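MucR Phosphodiesterase (Pseudomonas aeruginosa, PDB 5M1T) belongs to the EAL-domain phosphodiesterase family, which folds as a modified TIM barrel, and here binds C2E and magnesium ions. Local coordinates at residues Gly63-Leu68 with Ile154-Glu159; Leu86-Gly91 with Ser126-Ala131; Ile96-Leu101 with Val136-Asn141. All coordinates share one frame; numbering follows the deposited sequence.

How the contacts relate
From the N terminus, the chain lays down strand 61-72, which opens contact 1, then helix 84-90 (contact 2) and helix 93-113 (contact 3). It continues through strand 120-124, after which 126-131 closes contact 2, 136-141 closes contact 3 and 154-159 closes contact 1. Contacts 2 and 3 therefore cross, since their segments alternate, and both are nested in the larger loop closed by contact 1. The centres of the three contacts lie about 13 to 15 Å apart. Contact 1 spans two strands of the barrel sheet at a magnesium ion, contact 2 joins two short helices beside C2E, and contact 3 pairs two of the helices packed outside the sheet.

Contact 1: Gly63-Leu68 with Ile154-Glu159; sequences GVEALL and ILEVTE. With MG (magnesium ion), chain D; C2E (9,9'-[(2R,3R,3aS,5S,7aR,9R,10R,10aS,12S,14aR)-3,5,10,12-tetrahydroxy-5,12-dioxidooctahydro-2H,7H-difuro[3,2-d:3',2'-j][1,3,7,9,2,8]tetraoxadiphosphacyclododecine-2,9-diyl]bis(2-amino-1,9-dihydro-6H-purin-6-one)), chain C.
E65 and E156 meet across one magnesium ion, and this carboxylate pair is the whole direct contact between segments 63-68 and 154-159. The backbones stay apart: the nearest CA atoms, of E65 and I154, are 8.7 Å from each other. E65 can be followed outward. From CB, its CG stands anti to the backbone N (chi1 -178°) and the chain continues extended, which carries the carboxylate away from the strand. CG passes 4.1 Å from E156 OE2. CD already lies beside the E156 carboxylate, and of the two tip oxygens OE2 binds the magnesium ion at 2.2 Å. The other, OE1, is turned off the metal and is held by Q263 and K207.

E156 comes from across the site, the two side chains crossing at about a right angle, and its OE1 binds the same ion at 2.1 Å. The carboxylate planes are 52° apart. Because both are ligands of one cation, E65 OE2 and E156 OE1 can sit 3.1 Å from each other without a hydrogen bond. E156 OE2 forms a salt bridge with K207, so this lysine reaches both carboxylates. N124, D186, a water and O2P of C2E complete the coordination.

Further along the first strand, L67 CD2 touches O5' of C2E at 3.6 Å, while L68 N gives an almost straight hydrogen bond (177°) to its N71, 3.1 Å away. E65, A66 and L67 spell the EAL signature, and the arrangement is the metal site on the C-terminal side of the EAL-domain barrel.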
# COMPACT_ATOMS: atom_id res chain seq x y z
N GLY A 63 -12.03 -7.37 24.44
CA GLY A 63 -11.90 -7.86 23.08
C GLY A 63 -10.84 -8.94 22.92
O GLY A 63 -10.35 -9.49 23.91
N VAL A 64 -10.49 -9.22 21.66
CA VAL A 64 -9.42 -10.14 21.37
C VAL A 64 -8.53 -9.64 20.23
O VAL A 64 -8.96 -8.82 19.43
CB VAL A 64 -9.95 -11.54 21.00
CG1 VAL A 64 -10.70 -12.15 22.17
CG2 VAL A 64 -10.84 -11.51 19.77
N GLU A 65 -7.31 -10.16 20.17
CA GLU A 65 -6.51 -10.05 18.96
C GLU A 65 -6.60 -11.38 18.19
O GLU A 65 -6.37 -12.43 18.76
CB GLU A 65 -5.05 -9.73 19.30
CG GLU A 65 -4.19 -9.55 18.06
CD GLU A 65 -2.74 -9.12 18.35
OE1 GLU A 65 -2.36 -8.99 19.54
OE2 GLU A 65 -1.99 -8.91 17.37
N ALA A 66 -6.92 -11.31 16.91
CA ALA A 66 -6.89 -12.47 16.05
C ALA A 66 -5.46 -12.78 15.65
O ALA A 66 -4.72 -11.88 15.22
CB ALA A 66 -7.73 -12.22 14.78
N LEU A 67 -5.08 -14.05 15.79
CA LEU A 67 -3.73 -14.52 15.55
C LEU A 67 -3.75 -15.82 14.70
O LEU A 67 -4.34 -16.84 15.07
CB LEU A 67 -3.02 -14.77 16.89
CG LEU A 67 -2.70 -13.53 17.74
CD1 LEU A 67 -2.23 -13.90 19.16
CD2 LEU A 67 -1.66 -12.66 17.03
N LEU A 68 -3.07 -15.77 13.56
CA LEU A 68 -3.13 -16.84 12.61
C LEU A 68 -2.28 -18.01 13.07
O LEU A 68 -1.18 -17.83 13.61
CB LEU A 68 -2.66 -16.33 11.25
CG LEU A 68 -2.77 -17.26 10.02
CD1 LEU A 68 -4.22 -17.56 9.71
CD2 LEU A 68 -2.08 -16.63 8.81
N ILE A 154 -10.74 -3.62 14.97
CA ILE A 154 -9.54 -2.84 15.22
C ILE A 154 -8.50 -3.34 14.23
O ILE A 154 -8.36 -4.56 14.04
CB ILE A 154 -9.01 -3.03 16.67
CG1 ILE A 154 -9.88 -2.27 17.66
CG2 ILE A 154 -7.55 -2.60 16.81
CD1 ILE A 154 -9.64 -2.62 19.12
N LEU A 155 -7.81 -2.42 13.57
CA LEU A 155 -6.76 -2.80 12.67
C LEU A 155 -5.42 -2.34 13.27
O LEU A 155 -5.26 -1.16 13.66
CB LEU A 155 -7.01 -2.20 11.31
CG LEU A 155 -8.22 -2.80 10.57
CD1 LEU A 155 -8.55 -1.97 9.36
CD2 LEU A 155 -8.01 -4.25 10.13
N GLU A 156 -4.49 -3.30 13.36
CA GLU A 156 -3.15 -3.05 13.91
C GLU A 156 -2.06 -2.94 12.82
O GLU A 156 -1.82 -3.88 12.07
CB GLU A 156 -2.79 -4.17 14.90
CG GLU A 156 -3.75 -4.31 16.09
CD GLU A 156 -3.25 -5.27 17.18
OE1 GLU A 156 -2.11 -5.80 17.06
OE2 GLU A 156 -4.03 -5.48 18.16
N VAL A 157 -1.41 -1.79 12.75
CA VAL A 157 -0.30 -1.56 11.85
C VAL A 157 0.91 -1.24 12.74
O VAL A 157 0.78 -0.56 13.78
CB VAL A 157 -0.59 -0.37 10.91
CG1 VAL A 157 0.50 -0.21 9.88
CG2 VAL A 157 -1.89 -0.61 10.16
N THR A 158 2.07 -1.76 12.39
CA THR A 158 3.21 -1.58 13.29
C THR A 158 3.70 -0.13 13.21
O THR A 158 3.43 0.59 12.23
CB THR A 158 4.40 -2.55 12.99
OG1 THR A 158 4.90 -2.32 11.66
CG2 THR A 158 3.99 -4.04 13.21
N GLU A 159 4.41 0.29 14.24
CA GLU A 159 5.09 1.57 14.25
C GLU A 159 5.90 1.79 12.96
O GLU A 159 5.80 2.83 12.33
CB GLU A 159 6.00 1.66 15.49
CG GLU A 159 6.48 3.08 15.80
CD GLU A 159 7.43 3.13 16.98
OE1 GLU A 159 7.72 2.04 17.53
OE2 GLU A 159 7.88 4.25 17.36
MG MG D . -0.64 -7.29 16.75
P1 C2E C . 1.94 -9.44 17.23
O2P C2E C . 0.97 -8.59 16.46
O1P C2E C . 2.88 -8.68 18.15
O5' C2E C . 1.07 -10.48 18.08
C5' C2E C . 1.40 -10.77 19.42
C4' C2E C . 2.32 -11.97 19.51
O4' C2E C . 2.77 -12.09 20.88
C3' C2E C . 1.61 -13.27 19.18
O3' C2E C . 2.56 -14.16 18.59
C2' C2E C . 1.20 -13.82 20.53
O2' C2E C . 1.05 -15.24 20.54
C1' C2E C . 2.40 -13.38 21.36
N9 C2E C . 2.13 -13.29 22.79
C8 C2E C . 1.03 -12.79 23.38
N7 C2E C . 1.15 -12.87 24.72
C5 C2E C . 2.34 -13.41 25.00
C6 C2E C . 3.09 -13.77 26.21
O6 C2E C . 2.60 -13.55 27.33
N1 C2E C . 4.30 -14.33 26.04
C2 C2E C . 4.83 -14.57 24.82
N2 C2E C . 6.05 -15.14 24.72
N3 C2E C . 4.20 -14.26 23.68
C4 C2E C . 2.98 -13.70 23.71
P11 C2E C . 2.19 -14.98 17.25
O21 C2E C . 0.76 -15.49 17.38
O11 C2E C . 3.13 -16.12 17.12
O5A C2E C . 2.28 -13.95 16.03
C5A C2E C . 3.54 -13.32 15.77
C4A C2E C . 3.34 -12.17 14.81
O4A C2E C . 2.75 -12.63 13.59
C3A C2E C . 2.34 -11.15 15.30
O3A C2E C . 2.91 -10.25 16.24
C2A C2E C . 1.90 -10.47 14.03
O2A C2E C . 2.85 -9.51 13.60
C1A C2E C . 1.92 -11.61 13.04
N91 C2E C . 0.53 -12.11 12.81
C81 C2E C . -0.18 -13.00 13.53
N71 C2E C . -1.40 -13.21 12.96
C51 C2E C . -1.46 -12.43 11.87
C61 C2E C . -2.45 -12.15 10.81
O61 C2E C . -3.57 -12.70 10.83
N11 C2E C . -2.11 -11.27 9.85
C21 C2E C . -0.90 -10.65 9.84
N21 C2E C . -0.62 -9.78 8.86
N31 C2E C . 0.05 -10.86 10.77
C41 C2E C . -0.19 -11.71 11.78
O HOH W 1 -0.29 -7.56 18.87

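Contact 2: Leu86-Gly91 with Ser126-Ala131; sequences LAEKTG and SALQFA. With C2E (9,9'-[(2R,3R,3aS,5S,7aR,9R,10R,10aS,12S,14aR)-3,5,10,12-tetrahydroxy-5,12-dioxidooctahydro-2H,7H-difuro[3,2-d:3',2'-j][1,3,7,9,2,8]tetraoxadiphosphacyclododecine-2,9-diyl]bis(2-amino-1,9-dihydro-6H-purin-6-one)), chain C.
E88 of helix 84-90 reaches across to S126 and L128 at the start of helix 127-131, and its carboxylate makes the polar part of the contact. Two hydrogen bonds cross between the segments. S126 OG donates to E88 OE1 over 2.7 Å, using the syn lone pair of that oxygen. The backbone N of L128 gives the second to E88 OE2 at 2.9 Å, also from the syn side but 28° out of the carboxylate plane and with an N-H...O angle of 145°. The chain of E88 bends at chi2 (85°), which swings its tip from its own helix to the amino end of the other. One bond to each oxygen limits rotation of the carboxylate, and the helix start would probably stabilise its negative charge.

Within 126-131, a second set of hydrogen bonds forms a capping box. S126 OG accepts from Q129 N at 3.1 Å, while Q129 OE1 accepts from S126 N at 2.7 Å. The serine hydroxyl thus has both roles, donor to E88 and acceptor for its own helix.

Van der Waals contact fills in around the polar core. The side chains of L128 and E88 run alongside each other but head opposite ways, with L128 CB 3.4 Å from E88 OE2 and L128 CD1 3.5 Å from the backbone O of E88. I93, in helix 93-113, lies against E88, S126 and Q129.

The ligand bond comes last: N21 of C2E donates to Q129 OE1 at 2.9 Å. E88 is therefore a second-shell residue, linked through S126 to Q129, and the whole is an N-terminal helix cap with its capping box set at the rim of the C2E pocket.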
# COMPACT_ATOMS: atom_id res chain seq x y z
N LEU A 86 7.51 -15.55 4.20
CA LEU A 86 7.30 -16.18 2.90
C LEU A 86 5.99 -15.72 2.27
O LEU A 86 5.92 -15.46 1.07
CB LEU A 86 7.29 -17.70 3.05
CG LEU A 86 7.05 -18.52 1.79
CD1 LEU A 86 8.20 -18.25 0.80
CD2 LEU A 86 6.92 -20.03 2.07
N ALA A 87 4.95 -15.60 3.09
CA ALA A 87 3.68 -15.11 2.59
C ALA A 87 3.78 -13.67 2.11
O ALA A 87 3.18 -13.32 1.07
CB ALA A 87 2.59 -15.25 3.64
N GLU A 88 4.54 -12.84 2.83
CA GLU A 88 4.74 -11.43 2.44
C GLU A 88 5.48 -11.34 1.11
O GLU A 88 4.99 -10.69 0.18
CB GLU A 88 5.49 -10.65 3.53
CG GLU A 88 5.63 -9.14 3.28
CD GLU A 88 4.44 -8.30 3.74
OE1 GLU A 88 3.28 -8.86 3.82
OE2 GLU A 88 4.65 -7.07 3.98
N LYS A 89 6.63 -12.01 1.03
CA LYS A 89 7.48 -12.02 -0.17
C LYS A 89 6.79 -12.56 -1.44
O LYS A 89 7.03 -12.08 -2.55
CB LYS A 89 8.76 -12.83 0.12
CG LYS A 89 9.65 -13.07 -1.09
CD LYS A 89 11.02 -13.66 -0.71
CE LYS A 89 10.96 -15.16 -0.37
NZ LYS A 89 12.14 -15.67 0.42
N THR A 90 5.94 -13.56 -1.28
CA THR A 90 5.25 -14.21 -2.40
C THR A 90 3.94 -13.54 -2.77
O THR A 90 3.44 -13.73 -3.87
CB THR A 90 4.91 -15.67 -2.09
OG1 THR A 90 4.22 -15.75 -0.82
CG2 THR A 90 6.21 -16.51 -2.06
N GLY A 91 3.37 -12.77 -1.85
CA GLY A 91 2.07 -12.16 -2.09
C GLY A 91 0.92 -13.07 -1.68
O GLY A 91 -0.23 -12.67 -1.78
N SER A 126 0.17 -6.53 7.72
CA SER A 126 1.56 -6.46 7.29
C SER A 126 1.76 -5.17 6.50
O SER A 126 0.79 -4.49 6.15
CB SER A 126 1.91 -7.64 6.41
OG SER A 126 1.34 -7.43 5.13
N ALA A 127 3.02 -4.88 6.19
CA ALA A 127 3.36 -3.71 5.39
C ALA A 127 2.73 -3.78 3.99
O ALA A 127 2.26 -2.77 3.45
CB ALA A 127 4.88 -3.59 5.30
N LEU A 128 2.69 -4.95 3.39
CA LEU A 128 2.12 -5.09 2.05
C LEU A 128 0.58 -4.92 2.10
O LEU A 128 -0.01 -4.27 1.26
CB LEU A 128 2.51 -6.45 1.44
CG LEU A 128 2.21 -6.69 -0.05
CD1 LEU A 128 3.03 -7.86 -0.53
CD2 LEU A 128 0.77 -7.04 -0.34
N GLN A 129 -0.07 -5.50 3.11
CA GLN A 129 -1.51 -5.35 3.24
C GLN A 129 -1.86 -3.88 3.48
O GLN A 129 -2.86 -3.39 2.97
CB GLN A 129 -2.03 -6.18 4.41
CG GLN A 129 -1.87 -7.67 4.23
CD GLN A 129 -2.17 -8.42 5.52
OE1 GLN A 129 -1.44 -8.29 6.52
NE2 GLN A 129 -3.24 -9.22 5.50
N PHE A 130 -1.06 -3.19 4.29
CA PHE A 130 -1.35 -1.80 4.63
C PHE A 130 -1.26 -0.90 3.39
O PHE A 130 -2.02 0.06 3.25
CB PHE A 130 -0.42 -1.30 5.72
CG PHE A 130 -0.71 0.11 6.16
CD1 PHE A 130 -1.89 0.41 6.79
CD2 PHE A 130 0.21 1.13 5.98
CE1 PHE A 130 -2.19 1.69 7.18
CE2 PHE A 130 -0.07 2.42 6.38
CZ PHE A 130 -1.29 2.71 6.99
N ALA A 131 -0.33 -1.23 2.48
CA ALA A 131 -0.09 -0.46 1.27
C ALA A 131 -0.94 -0.93 0.08
O ALA A 131 -0.94 -0.26 -0.96
CB ALA A 131 1.37 -0.55 0.88
P1 C2E C . 1.94 -9.44 17.23
O2P C2E C . 0.97 -8.59 16.46
O1P C2E C . 2.88 -8.68 18.15
O5' C2E C . 1.07 -10.48 18.08
C5' C2E C . 1.40 -10.77 19.42
C4' C2E C . 2.32 -11.97 19.51
O4' C2E C . 2.77 -12.09 20.88
C3' C2E C . 1.61 -13.27 19.18
O3' C2E C . 2.56 -14.16 18.59
C2' C2E C . 1.20 -13.82 20.53
O2' C2E C . 1.05 -15.24 20.54
C1' C2E C . 2.40 -13.38 21.36
N9 C2E C . 2.13 -13.29 22.79
C8 C2E C . 1.03 -12.79 23.38
N7 C2E C . 1.15 -12.87 24.72
C5 C2E C . 2.34 -13.41 25.00
C6 C2E C . 3.09 -13.77 26.21
O6 C2E C . 2.60 -13.55 27.33
N1 C2E C . 4.30 -14.33 26.04
C2 C2E C . 4.83 -14.57 24.82
N2 C2E C . 6.05 -15.14 24.72
N3 C2E C . 4.20 -14.26 23.68
C4 C2E C . 2.98 -13.70 23.71
P11 C2E C . 2.19 -14.98 17.25
O21 C2E C . 0.76 -15.49 17.38
O11 C2E C . 3.13 -16.12 17.12
O5A C2E C . 2.28 -13.95 16.03
C5A C2E C . 3.54 -13.32 15.77
C4A C2E C . 3.34 -12.17 14.81
O4A C2E C . 2.75 -12.63 13.59
C3A C2E C . 2.34 -11.15 15.30
O3A C2E C . 2.91 -10.25 16.24
C2A C2E C . 1.90 -10.47 14.03
O2A C2E C . 2.85 -9.51 13.60
C1A C2E C . 1.92 -11.61 13.04
N91 C2E C . 0.53 -12.11 12.81
C81 C2E C . -0.18 -13.00 13.53
N71 C2E C . -1.40 -13.21 12.96
C51 C2E C . -1.46 -12.43 11.87
C61 C2E C . -2.45 -12.15 10.81
O61 C2E C . -3.57 -12.70 10.83
N11 C2E C . -2.11 -11.27 9.85
C21 C2E C . -0.90 -10.65 9.84
N21 C2E C . -0.62 -9.78 8.86
N31 C2E C . 0.05 -10.86 10.77
C41 C2E C . -0.19 -11.71 11.78

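Contact 3: Ile96-Leu101 with Val136-Asn141; sequences IGEWVL and VDSVRN
E98 and L101 of helix 93-113 face S138 and V139 of helix 135-145. The two short axes approach to 10.8 Å and run in nearly the same direction, 30° apart, and the nearest CA atoms belong to E98 with S138 and L101 with V139.

Along 136-141, D137 comes first, turning its carboxylate away from helix 93-113. A long, weak ion pair relates it to R234 of the second subunit.

S138 is the centre of the contact. Its OG stands anti to the backbone N (chi1 171°), and from there it donates to E98 OE1 at 2.8 Å, meeting that oxygen on its syn side, 22° out of the carboxylate plane. A water lies between the backbone O of S138, at 2.9 Å, and E98 OE2, at 2.8 Å. The geometry suits donation to either, although the water has too few protons for every acceptor around it, so the two bonds need not both be made at once. L101 CD2 packs against S138, 3.8 Å from its O and equally far from its OG.

The CB of V139 is directed away from the other helix, yet its CG2 still reaches L101 CD2 at 4.1 Å. The V139 side chain also touches L153 and L155 of strand 153-158. R140 follows, with D137 OD1 in its guanidinium plane at the edge, 3.3 Å from R140 NH2, a salt bridge whose hydrogen bond is weak.

The chemistry is therefore divided: a serine-glutamate bond and a bridging water join the helices on the partly exposed side, while leucine and valine meet on the buried side facing the sheet. This implies that the polar link probably sets which residues of these two outer helices face each other, while a methyl-methyl contact between L101 and V139 completes the buried side.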
# COMPACT_ATOMS: atom_id res chain seq x y z
N ILE A 96 -4.54 -14.77 2.14
CA ILE A 96 -4.53 -15.23 3.53
C ILE A 96 -5.18 -14.16 4.40
O ILE A 96 -5.96 -14.46 5.28
CB ILE A 96 -3.10 -15.57 3.99
CG1 ILE A 96 -2.63 -16.84 3.27
CG2 ILE A 96 -3.07 -15.77 5.50
CD1 ILE A 96 -1.18 -17.21 3.54
N GLY A 97 -4.88 -12.91 4.11
CA GLY A 97 -5.45 -11.79 4.84
C GLY A 97 -6.93 -11.58 4.58
O GLY A 97 -7.68 -11.26 5.49
N GLU A 98 -7.37 -11.75 3.34
CA GLU A 98 -8.81 -11.78 3.05
C GLU A 98 -9.51 -12.80 3.90
O GLU A 98 -10.57 -12.54 4.42
CB GLU A 98 -9.07 -12.12 1.57
CG GLU A 98 -8.65 -11.05 0.59
CD GLU A 98 -9.42 -9.76 0.76
OE1 GLU A 98 -8.80 -8.73 0.52
OE2 GLU A 98 -10.62 -9.76 1.15
N TRP A 99 -8.93 -13.99 4.01
CA TRP A 99 -9.55 -15.06 4.78
C TRP A 99 -9.56 -14.72 6.27
O TRP A 99 -10.55 -14.89 6.96
CB TRP A 99 -8.87 -16.40 4.53
CG TRP A 99 -9.51 -17.44 5.35
CD1 TRP A 99 -10.64 -18.11 5.07
CD2 TRP A 99 -9.11 -17.85 6.66
NE1 TRP A 99 -10.97 -18.94 6.10
CE2 TRP A 99 -10.04 -18.82 7.09
CE3 TRP A 99 -8.05 -17.52 7.50
CZ2 TRP A 99 -9.95 -19.45 8.33
CZ3 TRP A 99 -7.95 -18.14 8.73
CH2 TRP A 99 -8.91 -19.09 9.14
N VAL A 100 -8.44 -14.20 6.76
CA VAL A 100 -8.35 -13.77 8.16
C VAL A 100 -9.40 -12.71 8.51
O VAL A 100 -10.14 -12.84 9.48
CB VAL A 100 -6.95 -13.24 8.47
CG1 VAL A 100 -6.94 -12.39 9.72
CG2 VAL A 100 -5.97 -14.40 8.59
N LEU A 101 -9.48 -11.66 7.70
CA LEU A 101 -10.44 -10.58 7.92
C LEU A 101 -11.89 -11.09 7.89
O LEU A 101 -12.69 -10.73 8.75
CB LEU A 101 -10.25 -9.51 6.85
CG LEU A 101 -11.08 -8.23 6.94
CD1 LEU A 101 -10.95 -7.51 8.28
CD2 LEU A 101 -10.63 -7.33 5.81
N VAL A 136 -8.84 -0.68 1.81
CA VAL A 136 -10.06 -0.03 2.34
C VAL A 136 -11.35 -0.60 1.78
O VAL A 136 -12.33 -0.71 2.51
CB VAL A 136 -10.07 1.49 2.07
CG1 VAL A 136 -11.40 2.10 2.47
CG2 VAL A 136 -8.95 2.14 2.86
N ASP A 137 -11.36 -0.94 0.49
CA ASP A 137 -12.52 -1.54 -0.11
C ASP A 137 -12.76 -2.90 0.53
O ASP A 137 -13.90 -3.26 0.81
CB ASP A 137 -12.37 -1.68 -1.64
CG ASP A 137 -12.41 -0.35 -2.34
OD1 ASP A 137 -12.62 0.68 -1.67
OD2 ASP A 137 -12.21 -0.31 -3.58
N SER A 138 -11.68 -3.63 0.78
CA SER A 138 -11.75 -4.98 1.38
C SER A 138 -12.25 -4.94 2.82
O SER A 138 -12.97 -5.85 3.27
CB SER A 138 -10.34 -5.60 1.31
OG SER A 138 -10.24 -6.80 2.04
N VAL A 139 -11.89 -3.90 3.56
CA VAL A 139 -12.38 -3.77 4.93
C VAL A 139 -13.86 -3.47 4.88
O VAL A 139 -14.64 -4.15 5.51
CB VAL A 139 -11.60 -2.70 5.72
CG1 VAL A 139 -12.34 -2.28 6.98
CG2 VAL A 139 -10.21 -3.24 6.05
N ARG A 140 -14.23 -2.47 4.10
CA ARG A 140 -15.64 -2.11 3.91
C ARG A 140 -16.46 -3.33 3.46
O ARG A 140 -17.51 -3.59 4.03
CB ARG A 140 -15.80 -0.95 2.93
CG ARG A 140 -17.24 -0.70 2.49
CD ARG A 140 -17.44 0.59 1.71
NE ARG A 140 -16.25 1.01 0.98
CZ ARG A 140 -15.49 2.07 1.28
NH1 ARG A 140 -15.77 2.86 2.33
NH2 ARG A 140 -14.42 2.35 0.54
N ASN A 141 -15.99 -4.09 2.47
CA ASN A 141 -16.74 -5.27 2.00
C ASN A 141 -16.91 -6.33 3.10
O ASN A 141 -17.99 -6.93 3.23
CB ASN A 141 -16.09 -5.95 0.79
CG ASN A 141 -15.99 -5.05 -0.46
OD1 ASN A 141 -16.56 -3.95 -0.54
ND2 ASN A 141 -15.23 -5.51 -1.43
O HOH W 2 -12.98 -8.29 1.67